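Local coordinates for protein general negative regulator of transcription subunit 2 (Saccharomyces cerevisiae, PDB 4BY6) that serves as a core subunit of the CCR4-NOT complex, needed for its integrity, in negative regulation of transcription and in cytoplasmic mRNA deadenylation, at residues Phe107-Phe113 with Glu131-Trp137; Ala145-Asp150 with Ser167-Phe171; Leu162-Tyr168 with Arg181-Tyr187. One frame throughout, in Å; residues are numbered along the deposited sequence.

Contact 1 (Phe107-Phe113 with Glu131-Trp137); sequences FQDETLF and ELRKRNW
Arg135 grips the carbonyl oxygen of Phe107 end-on, in the guanidinium plane: Arg135 NH1 lies 2.9 Å and NH2 3.0 Å from Phe107 O. With CG anti to the carbonyl carbon (chi1 -59°) and the chain extended, the guanidinium is carried back alongside its helix's last turn, to Glu131, and across to Phe107. Arg135 NH1 also forms a salt bridge with Asp109 OD1 at 3.0 Å, fairly straight (166°), on the anti side but tilted out of the carboxylate plane. On its other edge, Arg135 NE and NH2 form a side-on salt bridge to the one oxygen Glu131 OE2. These in-plane bonds fix its rotation, while Leu112 CD1 lies over one face, 3.5 Å from Arg135 NH1. Asp109 OD2 takes a weak bond from Trp137 NE1. Next to these polar groups, Phe113 drives its edge at the face of Trp137 in a T-shaped pair, planes at 90°, with Phe113 CZ 3.7 Å from Trp137 CE2. Leu132 CD1 packs 3.4 Å from Phe113 CE1. A Schellman motif at Asn136 ends helix 123-134. The helices rest on strand 145-149 through Trp146, which touches Leu132, Phe113 and Trp137, while Phe107 forms edge-to-face pairs with aromatic side chains of another protein's chain.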
loop_
_atom_site.group_PDB
_atom_site.type_symbol
_atom_site.label_atom_id
_atom_site.label_comp_id
_atom_site.label_asym_id
_atom_site.label_seq_id
_atom_site.Cartn_x
_atom_site.Cartn_y
_atom_site.Cartn_z
ATOM N N PHE E 107 15.333 26.590 25.814
ATOM C CA PHE E 107 14.286 25.658 25.423
ATOM C C PHE E 107 13.292 25.408 26.550
ATOM O O PHE E 107 13.650 25.472 27.731
ATOM C CB PHE E 107 14.899 24.329 24.985
ATOM C CG PHE E 107 15.892 24.458 23.874
ATOM C CD1 PHE E 107 15.721 25.419 22.879
ATOM C CD2 PHE E 107 16.987 23.603 23.797
ATOM C CE1 PHE E 107 16.639 25.525 21.831
ATOM C CE2 PHE E 107 17.905 23.706 22.748
ATOM C CZ PHE E 107 17.726 24.662 21.771
ATOM N N GLN E 108 12.045 25.116 26.189
ATOM C CA GLN E 108 11.065 24.736 27.193
ATOM C C GLN E 108 11.236 23.281 27.681
ATOM O O GLN E 108 11.840 22.437 26.990
ATOM C CB GLN E 108 9.672 24.950 26.633
ATOM C CG GLN E 108 9.474 26.348 26.109
ATOM C CD GLN E 108 8.041 26.595 25.723
ATOM O OE1 GLN E 108 7.135 25.881 26.168
ATOM N NE2 GLN E 108 7.820 27.584 24.872
ATOM N N ASP E 109 10.658 22.985 28.843
ATOM C CA ASP E 109 10.800 21.665 29.453
ATOM C C ASP E 109 10.544 20.558 28.428
ATOM O O ASP E 109 11.371 19.648 28.275
ATOM C CB ASP E 109 9.826 21.485 30.636
ATOM C CG ASP E 109 10.124 22.404 31.828
ATOM O OD1 ASP E 109 11.217 23.024 31.896
ATOM O OD2 ASP E 109 9.219 22.515 32.699
ATOM N N GLU E 110 9.415 20.644 27.722
ATOM C CA GLU E 110 9.064 19.608 26.751
ATOM C C GLU E 110 10.157 19.418 25.719
ATOM O O GLU E 110 10.520 18.281 25.412
ATOM C CB GLU E 110 7.760 19.920 26.038
ATOM C CG GLU E 110 6.556 19.293 26.653
ATOM C CD GLU E 110 5.779 20.282 27.452
ATOM O OE1 GLU E 110 6.424 21.213 28.008
ATOM O OE2 GLU E 110 4.535 20.136 27.514
ATOM N N THR E 111 10.710 20.513 25.200
ATOM C CA THR E 111 11.784 20.367 24.217
ATOM C C THR E 111 12.994 19.611 24.782
ATOM O O THR E 111 13.563 18.742 24.098
ATOM C CB THR E 111 12.196 21.735 23.671
ATOM O OG1 THR E 111 11.107 22.231 22.888
ATOM C CG2 THR E 111 13.441 21.641 22.772
ATOM N N LEU E 112 13.342 19.890 26.042
ATOM C CA LEU E 112 14.420 19.175 26.728
ATOM C C LEU E 112 14.083 17.673 26.887
ATOM O O LEU E 112 14.952 16.795 26.686
ATOM C CB LEU E 112 14.677 19.788 28.100
ATOM C CG LEU E 112 14.958 21.281 28.225
ATOM C CD1 LEU E 112 14.990 21.652 29.698
ATOM C CD2 LEU E 112 16.263 21.629 27.551
ATOM N N PHE E 113 12.829 17.380 27.236
ATOM C CA PHE E 113 12.397 15.994 27.330
ATOM C C PHE E 113 12.596 15.279 25.986
ATOM O O PHE E 113 13.111 14.157 25.925
ATOM C CB PHE E 113 10.933 15.906 27.747
ATOM C CG PHE E 113 10.676 16.296 29.165
ATOM C CD1 PHE E 113 11.620 16.050 30.149
ATOM C CD2 PHE E 113 9.466 16.885 29.520
ATOM C CE1 PHE E 113 11.362 16.389 31.467
ATOM C CE2 PHE E 113 9.197 17.238 30.839
ATOM C CZ PHE E 113 10.141 17.002 31.814
ATOM N N GLU E 131 19.937 20.649 32.823
ATOM C CA GLU E 131 18.995 21.759 32.763
ATOM C C GLU E 131 17.657 21.397 33.426
ATOM O O GLU E 131 17.053 22.201 34.147
ATOM C CB GLU E 131 18.787 22.176 31.319
ATOM C CG GLU E 131 17.791 23.279 31.130
ATOM C CD GLU E 131 18.259 24.613 31.669
ATOM O OE1 GLU E 131 19.484 24.822 31.805
ATOM O OE2 GLU E 131 17.383 25.455 31.957
ATOM N N LEU E 132 17.182 20.188 33.171
ATOM C CA LEU E 132 15.970 19.737 33.821
ATOM C C LEU E 132 16.183 19.641 35.316
ATOM O O LEU E 132 15.308 20.012 36.120
ATOM C CB LEU E 132 15.536 18.397 33.240
ATOM C CG LEU E 132 14.844 18.617 31.901
ATOM C CD1 LEU E 132 14.658 17.275 31.199
ATOM C CD2 LEU E 132 13.507 19.324 32.164
ATOM N N ARG E 133 17.370 19.163 35.675
ATOM C CA ARG E 133 17.748 19.049 37.067
ATOM C C ARG E 133 17.677 20.442 37.721
ATOM O O ARG E 133 17.127 20.594 38.817
ATOM C CB ARG E 133 19.147 18.425 37.183
ATOM C CG ARG E 133 19.461 17.873 38.548
ATOM C CD ARG E 133 18.757 16.566 38.757
ATOM N NE ARG E 133 18.775 16.178 40.163
ATOM C CZ ARG E 133 17.880 16.604 41.055
ATOM N NH1 ARG E 133 16.923 17.453 40.692
ATOM N NH2 ARG E 133 17.937 16.189 42.314
ATOM N N LYS E 134 18.179 21.457 37.011
ATOM C CA LYS E 134 18.176 22.839 37.491
ATOM C C LYS E 134 16.772 23.422 37.679
ATOM O O LYS E 134 16.548 24.254 38.557
ATOM C CB LYS E 134 18.973 23.707 36.525
ATOM C CG LYS E 134 18.720 25.180 36.666
ATOM C CD LYS E 134 19.675 25.963 35.824
ATOM C CE LYS E 134 19.285 27.428 35.754
ATOM N NZ LYS E 134 20.486 28.197 35.319
ATOM N N ARG E 135 15.834 22.994 36.845
ATOM C CA ARG E 135 14.444 23.437 36.932
ATOM C C ARG E 135 13.633 22.596 37.910
ATOM O O ARG E 135 12.389 22.582 37.866
ATOM C CB ARG E 135 13.798 23.387 35.562
ATOM C CG ARG E 135 14.516 24.241 34.580
ATOM C CD ARG E 135 13.953 24.081 33.198
ATOM N NE ARG E 135 14.790 24.810 32.257
ATOM C CZ ARG E 135 14.455 25.059 31.002
ATOM N NH1 ARG E 135 13.289 24.624 30.531
ATOM N NH2 ARG E 135 15.290 25.732 30.223
ATOM N N ASN E 136 14.353 21.892 38.778
ATOM C CA ASN E 136 13.755 21.103 39.848
ATOM C C ASN E 136 12.925 19.887 39.353
ATOM O O ASN E 136 11.960 19.476 39.996
ATOM C CB ASN E 136 12.913 22.001 40.752
ATOM C CG ASN E 136 12.715 21.398 42.109
ATOM O OD1 ASN E 136 13.585 20.673 42.600
ATOM N ND2 ASN E 136 11.558 21.660 42.725
ATOM N N TRP E 137 13.308 19.321 38.208
ATOM C CA TRP E 137 12.817 18.013 37.797
ATOM C C TRP E 137 13.775 16.973 38.342
ATOM O O TRP E 137 14.978 17.198 38.383
ATOM C CB TRP E 137 12.737 17.891 36.271
ATOM C CG TRP E 137 11.603 18.609 35.681
ATOM C CD1 TRP E 137 11.584 19.914 35.263
ATOM C CD2 TRP E 137 10.303 18.083 35.416
ATOM N NE1 TRP E 137 10.349 20.227 34.762
ATOM C CE2 TRP E 137 9.541 19.122 34.842
ATOM C CE3 TRP E 137 9.706 16.834 35.608
ATOM C CZ2 TRP E 137 8.206 18.947 34.455
ATOM C CZ3 TRP E 137 8.385 16.663 35.229
ATOM C CH2 TRP E 137 7.648 17.716 34.654
#

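Contact 2 (Ala145-Asp150 with Ser167-Phe171); sequences AWLTKD and SYVFF
Leu147 and Phe170 face each other as a non-hydrogen-bonded pair, CA atoms 4.2 Å apart, in the antiparallel sheet of the NOT2/NOT3/NOT5 C-terminal domain, a family of the SH3 clan. The register is fixed by backbone bonds on both sides of this pair: Phe171 N to Trp146 O, and the reciprocal bonds of Thr148 with Val169. Leu147 can be followed outward. Its CB stands over one face of the Phe170 ring, 4.0 Å from the centroid and 15° off the normal, a CH-pi contact. CG lies between the backbone N and the carbonyl carbon (chi1 53°), from where the two methyls part. CD2 continues alongside the same ring, 3.5 Å from Phe170 CE2, whereas CD1 turns to the neighbouring Tyr168 and comes within 4.1 Å of its CD1. One leucine thus bridges two rings that point the same way as itself. Thr148 and Val169 occupy the other face, where Thr148 OG1 bonds to Asn136 O. Beyond the strand, the chain is pinned twice to Ser167, whose hydroxyl is also bonded to Gln180 NE2. Asp150 N donates to Ser167 O at 2.8 Å from above the carbonyl plane, and Ser167 OG donates to Asp150 OD1 at 2.8 Å, meeting that oxygen on its anti side, 16° out of the carboxylate plane.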
loop_
_atom_site.group_PDB
_atom_site.type_symbol
_atom_site.label_atom_id
_atom_site.label_comp_id
_atom_site.label_asym_id
_atom_site.label_seq_id
_atom_site.Cartn_x
_atom_site.Cartn_y
_atom_site.Cartn_z
ATOM N N ALA E 145 11.566 8.029 33.790
ATOM C CA ALA E 145 10.586 9.070 33.619
ATOM C C ALA E 145 10.920 10.217 34.556
ATOM O O ALA E 145 11.380 9.976 35.675
ATOM C CB ALA E 145 9.231 8.539 33.901
ATOM N N TRP E 146 10.688 11.450 34.108
ATOM C CA TRP E 146 10.935 12.623 34.953
ATOM C C TRP E 146 9.698 13.021 35.765
ATOM O O TRP E 146 8.558 12.986 35.264
ATOM C CB TRP E 146 11.369 13.821 34.115
ATOM C CG TRP E 146 12.693 13.711 33.429
ATOM C CD1 TRP E 146 12.952 13.126 32.227
ATOM C CD2 TRP E 146 13.933 14.254 33.885
ATOM N NE1 TRP E 146 14.287 13.251 31.915
ATOM C CE2 TRP E 146 14.908 13.943 32.916
ATOM C CE3 TRP E 146 14.315 14.958 35.028
ATOM C CZ2 TRP E 146 16.230 14.320 33.050
ATOM C CZ3 TRP E 146 15.618 15.335 35.158
ATOM C CH2 TRP E 146 16.569 15.016 34.175
ATOM N N LEU E 147 9.926 13.428 37.009
ATOM C CA LEU E 147 8.848 13.892 37.868
ATOM C C LEU E 147 9.254 15.162 38.550
ATOM O O LEU E 147 10.443 15.400 38.740
ATOM C CB LEU E 147 8.493 12.842 38.913
ATOM C CG LEU E 147 9.681 12.341 39.727
ATOM C CD1 LEU E 147 9.920 13.179 40.938
ATOM C CD2 LEU E 147 9.344 10.968 40.173
ATOM N N THR E 148 8.286 15.972 38.951
ATOM C CA THR E 148 8.622 17.122 39.781
ATOM C C THR E 148 7.522 17.370 40.773
ATOM O O THR E 148 6.389 16.978 40.541
ATOM C CB THR E 148 8.911 18.408 38.946
ATOM O OG1 THR E 148 9.081 19.514 39.847
ATOM C CG2 THR E 148 7.769 18.729 38.008
ATOM N N LYS E 149 7.873 17.992 41.893
ATOM C CA LYS E 149 6.921 18.237 42.969
ATOM C C LYS E 149 5.685 19.019 42.507
ATOM O O LYS E 149 5.788 19.948 41.711
ATOM C CB LYS E 149 7.621 18.976 44.112
ATOM C CG LYS E 149 6.703 19.563 45.152
ATOM C CD LYS E 149 7.501 20.207 46.309
ATOM C CE LYS E 149 6.564 20.978 47.261
ATOM N NZ LYS E 149 7.207 21.386 48.547
ATOM N N ASP E 150 4.512 18.583 42.960
ATOM C CA ASP E 150 3.288 19.349 42.795
ATOM C C ASP E 150 3.252 20.366 43.923
ATOM O O ASP E 150 3.186 19.982 45.091
ATOM C CB ASP E 150 2.059 18.438 42.818
ATOM C CG ASP E 150 0.744 19.207 42.896
ATOM O OD1 ASP E 150 -0.202 18.707 43.540
ATOM O OD2 ASP E 150 0.632 20.295 42.299
ATOM N N SER E 167 2.815 14.610 46.340
ATOM C CA SER E 167 2.154 14.807 45.062
ATOM C C SER E 167 3.158 15.261 44.008
ATOM O O SER E 167 3.949 16.167 44.245
ATOM C CB SER E 167 1.026 15.817 45.197
ATOM O OG SER E 167 0.402 15.999 43.947
ATOM N N TYR E 168 3.118 14.625 42.843
ATOM C CA TYR E 168 4.118 14.865 41.816
ATOM C C TYR E 168 3.458 14.961 40.466
ATOM O O TYR E 168 2.319 14.549 40.290
ATOM C CB TYR E 168 5.165 13.744 41.806
ATOM C CG TYR E 168 5.812 13.542 43.145
ATOM C CD1 TYR E 168 6.939 14.270 43.509
ATOM C CD2 TYR E 168 5.278 12.658 44.066
ATOM C CE1 TYR E 168 7.531 14.100 44.753
ATOM C CE2 TYR E 168 5.852 12.495 45.308
ATOM C CZ TYR E 168 6.980 13.212 45.644
ATOM O OH TYR E 168 7.562 13.037 46.880
ATOM N N VAL E 169 4.196 15.508 39.517
ATOM C CA VAL E 169 3.781 15.618 38.136
ATOM C C VAL E 169 4.818 14.845 37.353
ATOM O O VAL E 169 6.001 15.200 37.389
ATOM C CB VAL E 169 3.709 17.103 37.663
ATOM C CG1 VAL E 169 3.238 17.200 36.236
ATOM C CG2 VAL E 169 2.806 17.877 38.540
ATOM N N PHE E 170 4.382 13.757 36.714
ATOM C CA PHE E 170 5.233 12.906 35.873
ATOM C C PHE E 170 5.128 13.282 34.392
ATOM O O PHE E 170 4.036 13.559 33.898
ATOM C CB PHE E 170 4.836 11.444 36.028
ATOM C CG PHE E 170 5.201 10.829 37.344
ATOM C CD1 PHE E 170 4.425 11.036 38.471
ATOM C CD2 PHE E 170 6.303 9.995 37.440
ATOM C CE1 PHE E 170 4.767 10.433 39.691
ATOM C CE2 PHE E 170 6.642 9.397 38.646
ATOM C CZ PHE E 170 5.878 9.618 39.772
ATOM N N PHE E 171 6.231 13.270 33.654
ATOM C CA PHE E 171 6.072 13.489 32.221
ATOM C C PHE E 171 6.026 12.163 31.479
ATOM O O PHE E 171 6.919 11.328 31.619
ATOM C CB PHE E 171 7.178 14.395 31.651
ATOM C CG PHE E 171 7.018 14.671 30.180
ATOM C CD1 PHE E 171 6.021 15.535 29.725
ATOM C CD2 PHE E 171 7.843 14.051 29.243
ATOM C CE1 PHE E 171 5.853 15.777 28.357
ATOM C CE2 PHE E 171 7.688 14.300 27.879
ATOM C CZ PHE E 171 6.687 15.166 27.433
#

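Contact 3 (Leu162-Tyr168 with Arg181-Tyr187); sequences LSERGSY and RDFLLFY
Strands 163-168 and 181-186 run antiparallel, their segment axes 4.7 Å apart at 158°, with reciprocal backbone bonds at Glu164-Leu185, Gly166-Phe183 and Tyr168-Arg181, and Tyr187 N adding a bond to Leu162 O. On the face of Glu164 and Tyr168, the glutamate CG takes the position between backbone N and carbonyl carbon (chi1 62°), and the extended chain brings its carboxylate to the hydroxyl of Tyr168, with the Tyr187 ring nearby. Tyr168 OH donates to Glu164 OE2 at 2.6 Å. Tyr187 OH lies close to Glu164 OE1, at a modelled separation too short to be relied on, with carboxylate and Tyr187 ring planes 79° apart. The Tyr168 ring touches Phe183 CB, 3.7 Å from its CD2, and Leu185 CD2, 3.9 Å from its CZ. A phenylalanine in place of Tyr168 would probably leave Glu164 OE2 without this donor and its carboxylate less firmly oriented. Gly166 passes beside the Tyr168 hydroxyl, where a side chain would probably come too close. On the opposite face, Ser163 CB sits over the centre of the Phe186 ring, 3.8 Å from the centroid, and Ser163 OG bonds to Ser158 OG. The pair forms the hairpin of strands 163-172 and 177-186; strand 156-157 flanks it, with Val157 against Glu164 and Tyr187.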
loop_
_atom_site.group_PDB
_atom_site.type_symbol
_atom_site.label_atom_id
_atom_site.label_comp_id
_atom_site.label_asym_id
_atom_site.label_seq_id
_atom_site.Cartn_x
_atom_site.Cartn_y
_atom_site.Cartn_z
ATOM N N LEU E 162 13.998 6.834 53.949
ATOM C CA LEU E 162 14.408 6.321 52.645
ATOM C C LEU E 162 13.412 6.686 51.538
ATOM O O LEU E 162 13.677 6.492 50.340
ATOM C CB LEU E 162 14.595 4.811 52.720
ATOM C CG LEU E 162 15.581 4.350 53.789
ATOM C CD1 LEU E 162 15.614 2.829 53.783
ATOM C CD2 LEU E 162 16.958 4.949 53.553
ATOM N N SER E 163 12.286 7.259 51.944
ATOM C CA SER E 163 11.248 7.627 51.002
ATOM C C SER E 163 10.432 8.809 51.498
ATOM O O SER E 163 10.500 9.180 52.673
ATOM C CB SER E 163 10.327 6.433 50.751
ATOM O OG SER E 163 9.755 5.995 51.968
ATOM N N GLU E 164 9.662 9.399 50.593
ATOM C CA GLU E 164 8.721 10.438 50.981
ATOM C C GLU E 164 7.434 10.192 50.239
ATOM O O GLU E 164 7.441 9.644 49.133
ATOM C CB GLU E 164 9.258 11.838 50.675
ATOM C CG GLU E 164 9.498 12.097 49.210
ATOM C CD GLU E 164 10.072 13.470 48.933
ATOM O OE1 GLU E 164 10.877 13.952 49.768
ATOM O OE2 GLU E 164 9.755 14.053 47.865
ATOM N N ARG E 165 6.327 10.595 50.845
ATOM C CA ARG E 165 5.048 10.452 50.190
ATOM C C ARG E 165 4.562 11.829 49.823
ATOM O O ARG E 165 4.522 12.722 50.664
ATOM C CB ARG E 165 4.061 9.716 51.091
ATOM C CG ARG E 165 2.881 9.210 50.350
ATOM C CD ARG E 165 1.791 8.793 51.287
ATOM N NE ARG E 165 0.506 8.983 50.637
ATOM C CZ ARG E 165 -0.661 8.723 51.203
ATOM N NH1 ARG E 165 -0.708 8.238 52.439
ATOM N NH2 ARG E 165 -1.775 8.945 50.524
ATOM N N GLY E 166 4.225 12.024 48.554
ATOM C CA GLY E 166 3.844 13.353 48.112
ATOM C C GLY E 166 3.137 13.401 46.782
ATOM O O GLY E 166 2.901 12.373 46.154
ATOM N N SER E 167 2.815 14.610 46.340
ATOM C CA SER E 167 2.154 14.807 45.062
ATOM C C SER E 167 3.158 15.261 44.008
ATOM O O SER E 167 3.949 16.167 44.245
ATOM C CB SER E 167 1.026 15.817 45.197
ATOM O OG SER E 167 0.402 15.999 43.947
ATOM N N TYR E 168 3.118 14.625 42.843
ATOM C CA TYR E 168 4.118 14.865 41.816
ATOM C C TYR E 168 3.458 14.961 40.466
ATOM O O TYR E 168 2.319 14.549 40.290
ATOM C CB TYR E 168 5.165 13.744 41.806
ATOM C CG TYR E 168 5.812 13.542 43.145
ATOM C CD1 TYR E 168 6.939 14.270 43.509
ATOM C CD2 TYR E 168 5.278 12.658 44.066
ATOM C CE1 TYR E 168 7.531 14.100 44.753
ATOM C CE2 TYR E 168 5.852 12.495 45.308
ATOM C CZ TYR E 168 6.980 13.212 45.644
ATOM O OH TYR E 168 7.562 13.037 46.880
ATOM N N ARG E 181 0.095 12.736 40.167
ATOM C CA ARG E 181 0.036 11.451 40.845
ATOM C C ARG E 181 0.458 11.567 42.322
ATOM O O ARG E 181 1.453 12.228 42.640
ATOM C CB ARG E 181 0.949 10.476 40.125
ATOM C CG ARG E 181 0.745 9.056 40.462
ATOM C CD ARG E 181 1.843 8.217 39.854
ATOM N NE ARG E 181 2.009 8.398 38.411
ATOM C CZ ARG E 181 1.348 7.705 37.491
ATOM N NH1 ARG E 181 0.441 6.812 37.875
ATOM N NH2 ARG E 181 1.589 7.918 36.196
ATOM N N ASP E 182 -0.296 10.936 43.219
ATOM C CA ASP E 182 0.153 10.787 44.603
ATOM C C ASP E 182 1.075 9.587 44.631
ATOM O O ASP E 182 0.771 8.539 44.068
ATOM C CB ASP E 182 -1.008 10.592 45.570
ATOM C CG ASP E 182 -1.831 11.850 45.739
ATOM O OD1 ASP E 182 -1.284 12.861 46.233
ATOM O OD2 ASP E 182 -3.032 11.821 45.397
ATOM N N PHE E 183 2.241 9.742 45.223
ATOM C CA PHE E 183 3.254 8.744 44.979
ATOM C C PHE E 183 4.136 8.547 46.194
ATOM O O PHE E 183 4.457 9.520 46.912
ATOM C CB PHE E 183 4.076 9.157 43.774
ATOM C CG PHE E 183 4.850 8.051 43.150
ATOM C CD1 PHE E 183 4.268 7.224 42.209
ATOM C CD2 PHE E 183 6.176 7.856 43.473
ATOM C CE1 PHE E 183 4.995 6.214 41.618
ATOM C CE2 PHE E 183 6.903 6.867 42.877
ATOM C CZ PHE E 183 6.315 6.036 41.960
ATOM N N LEU E 184 4.493 7.282 46.435
ATOM C CA LEU E 184 5.493 6.938 47.431
ATOM C C LEU E 184 6.811 6.797 46.707
ATOM O O LEU E 184 7.023 5.868 45.955
ATOM C CB LEU E 184 5.144 5.657 48.177
ATOM C CG LEU E 184 6.260 5.237 49.131
ATOM C CD1 LEU E 184 6.307 6.175 50.318
ATOM C CD2 LEU E 184 6.049 3.836 49.594
ATOM N N LEU E 185 7.686 7.754 46.943
ATOM C CA LEU E 185 8.904 7.934 46.179
ATOM C C LEU E 185 10.141 7.584 46.982
ATOM O O LEU E 185 10.361 8.140 48.064
ATOM C CB LEU E 185 8.991 9.385 45.736
ATOM C CG LEU E 185 10.312 9.745 45.102
ATOM C CD1 LEU E 185 10.441 8.976 43.790
ATOM C CD2 LEU E 185 10.318 11.237 44.901
ATOM N N PHE E 186 10.964 6.696 46.443
ATOM C CA PHE E 186 12.177 6.276 47.125
ATOM C C PHE E 186 13.377 7.036 46.618
ATOM O O PHE E 186 13.613 7.067 45.415
ATOM C CB PHE E 186 12.397 4.774 46.954
ATOM C CG PHE E 186 11.585 3.949 47.894
ATOM C CD1 PHE E 186 10.274 3.607 47.590
ATOM C CD2 PHE E 186 12.117 3.541 49.112
ATOM C CE1 PHE E 186 9.513 2.848 48.481
ATOM C CE2 PHE E 186 11.360 2.793 50.000
ATOM C CZ PHE E 186 10.057 2.447 49.677
ATOM N N TYR E 187 14.144 7.627 47.535
ATOM C CA TYR E 187 15.245 8.496 47.139
ATOM C C TYR E 187 16.373 7.772 46.386
ATOM O O TYR E 187 17.006 8.385 45.537
ATOM C CB TYR E 187 15.819 9.191 48.359
ATOM C CG TYR E 187 14.848 10.083 49.113
ATOM C CD1 TYR E 187 14.292 11.211 48.521
ATOM C CD2 TYR E 187 14.495 9.796 50.424
ATOM C CE1 TYR E 187 13.407 12.024 49.221
ATOM C CE2 TYR E 187 13.609 10.597 51.126
ATOM C CZ TYR E 187 13.064 11.716 50.522
ATOM O OH TYR E 187 12.192 12.539 51.234
#

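In the fold
Contacts 2 and 3 share Ser167 and Tyr168 and place strand 163-172 between strands 145-149 and 177-186 of one sheet; their centres are 10 Å apart. Contact 1 is helical and joins contact 2 directly: Phe113 stacks on Phe171, and Trp137 packs on Thr148. It does not touch contact 3, whose nearest atoms are about 7 Å away. All three are partly buried, but contact 2 has no exposed residue among those touching, whereas contact 3 has six of fourteen. Their chemistry differs accordingly: an arginine-centred salt-bridge network beside an aromatic pair in contact 1, backbone pairing with leucine-aromatic packing in contact 2, and a buried carboxylate bonded by Tyr168 in contact 3.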